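Local coordinates for alginate lyase (Aplysia kurodai, PDB 5GMT), which cleaves alginate by beta-elimination, with a specificity for its polymannuronate regions, at residues Val99-Glu102 with Asn103-Phe106. Sequence-based numbering, arbitrary orientation.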
loop_
_atom_site.group_PDB
_atom_site.type_symbol
_atom_site.label_atom_id
_atom_site.label_comp_id
_atom_site.label_asym_id
_atom_site.label_seq_id
_atom_site.Cartn_x
_atom_site.Cartn_y
_atom_site.Cartn_z
ATOM N N VAL A 99 -1.041 -6.222 -9.725
ATOM C CA VAL A 99 -2.332 -6.604 -9.159
ATOM C C VAL A 99 -3.421 -6.716 -10.235
ATOM O O VAL A 99 -3.539 -5.856 -11.114
ATOM C CB VAL A 99 -2.772 -5.605 -8.055
ATOM C CG1 VAL A 99 -2.827 -4.174 -8.596
ATOM C CG2 VAL A 99 -4.104 -6.000 -7.450
ATOM N N TYR A 100 -4.188 -7.804 -10.160
ATOM C CA TYR A 100 -5.365 -8.028 -10.998
ATOM C C TYR A 100 -6.640 -7.797 -10.187
ATOM O O TYR A 100 -6.773 -8.328 -9.086
ATOM C CB TYR A 100 -5.350 -9.463 -11.552
ATOM C CG TYR A 100 -6.391 -9.750 -12.613
ATOM C CD1 TYR A 100 -7.706 -10.043 -12.271
ATOM C CD2 TYR A 100 -6.045 -9.764 -13.957
ATOM C CE1 TYR A 100 -8.663 -10.317 -13.253
ATOM C CE2 TYR A 100 -6.989 -10.034 -14.941
ATOM C CZ TYR A 100 -8.291 -10.312 -14.582
ATOM O OH TYR A 100 -9.222 -10.581 -15.571
ATOM N N PHE A 101 -7.581 -7.021 -10.724
ATOM C CA PHE A 101 -8.884 -6.845 -10.079
ATOM C C PHE A 101 -9.935 -7.672 -10.795
ATOM O O PHE A 101 -10.183 -7.469 -11.977
ATOM C CB PHE A 101 -9.323 -5.371 -10.080
ATOM C CG PHE A 101 -8.403 -4.464 -9.317
ATOM C CD1 PHE A 101 -7.322 -3.861 -9.950
ATOM C CD2 PHE A 101 -8.615 -4.215 -7.973
ATOM C CE1 PHE A 101 -6.466 -3.018 -9.256
ATOM C CE2 PHE A 101 -7.756 -3.363 -7.271
ATOM C CZ PHE A 101 -6.680 -2.773 -7.918
ATOM N N GLU A 102 -10.561 -8.591 -10.075
ATOM C CA GLU A 102 -11.584 -9.440 -10.688
ATOM C C GLU A 102 -12.967 -9.154 -10.115
ATOM O O GLU A 102 -13.199 -9.331 -8.914
ATOM C CB GLU A 102 -11.228 -10.915 -10.494
ATOM C CG GLU A 102 -12.256 -11.859 -11.085
ATOM C CD GLU A 102 -11.936 -13.300 -10.770
ATOM O OE1 GLU A 102 -10.783 -13.711 -11.027
ATOM O OE2 GLU A 102 -12.828 -14.010 -10.252
ATOM N N ASN A 103 -13.871 -8.704 -10.989
ATOM C CA ASN A 103 -15.266 -8.408 -10.647
ATOM C C ASN A 103 -15.433 -7.188 -9.730
ATOM O O ASN A 103 -16.268 -7.190 -8.826
ATOM C CB ASN A 103 -15.938 -9.629 -10.013
ATOM C CG ASN A 103 -17.439 -9.631 -10.214
ATOM O OD1 ASN A 103 -17.934 -9.122 -11.216
ATOM N ND2 ASN A 103 -18.168 -10.180 -9.255
ATOM N N PHE A 104 -14.637 -6.152 -9.983
ATOM C CA PHE A 104 -14.779 -4.867 -9.300
ATOM C C PHE A 104 -15.629 -3.919 -10.154
ATOM O O PHE A 104 -15.300 -3.699 -11.319
ATOM C CB PHE A 104 -13.406 -4.235 -9.040
ATOM C CG PHE A 104 -12.638 -4.869 -7.901
ATOM C CD1 PHE A 104 -12.195 -6.176 -7.987
ATOM C CD2 PHE A 104 -12.333 -4.136 -6.761
ATOM C CE1 PHE A 104 -11.480 -6.749 -6.943
ATOM C CE2 PHE A 104 -11.618 -4.708 -5.708
ATOM C CZ PHE A 104 -11.193 -6.010 -5.806
ATOM N N GLY A 105 -16.694 -3.344 -9.594
ATOM C CA GLY A 105 -17.085 -3.556 -8.210
ATOM C C GLY A 105 -16.275 -2.764 -7.192
ATOM O O GLY A 105 -16.068 -3.241 -6.083
ATOM N N PHE A 106 -15.815 -1.567 -7.550
ATOM C CA PHE A 106 -14.910 -0.813 -6.664
ATOM C C PHE A 106 -15.634 -0.162 -5.489
ATOM O O PHE A 106 -14.994 0.292 -4.535
ATOM C CB PHE A 106 -14.148 0.260 -7.453
ATOM C CG PHE A 106 -13.151 -0.302 -8.433
ATOM C CD1 PHE A 106 -11.913 -0.749 -7.998
ATOM C CD2 PHE A 106 -13.454 -0.388 -9.791
ATOM C CE1 PHE A 106 -10.993 -1.262 -8.894
ATOM C CE2 PHE A 106 -12.537 -0.903 -10.694
ATOM C CZ PHE A 106 -11.308 -1.345 -10.250
#
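The carboxylate oxygen OE1 of E102 is gripped twice, by H53 NE2 and Y264 OH, which the side chain reaches with CG anti to the backbone N. Past the strand end the chain bends aside at N103, bringing F104 and F106 alongside F101 of the strand in an aromatic cluster. F101 presents its edge to the face of F104: the planes stand at 81°, the centroids are 5.0 Å apart, and F101 CD2 sits 3.7 Å above the F104 plane, over its centre. F104 CG is anti to its own carbonyl carbon (chi1 -76°), which turns the ring back over the strand, where F104 CD1 reaches F101 CB at 3.6 Å. F106 meets one face of F101 through CE1, 3.9 Å from F101 CD2, with the planes inclined at 58°; V99 CG2 lies over the opposite face. A leucine in place of F104 would probably leave the edge of F101 without its aromatic face. The peptide bond linking F104 to G105 is cis. Strand 92-102, flanked by 191-199 and 261-272, here leaves its antiparallel sheet, and the loop carries the chain to strand 110-118 of the other sheet.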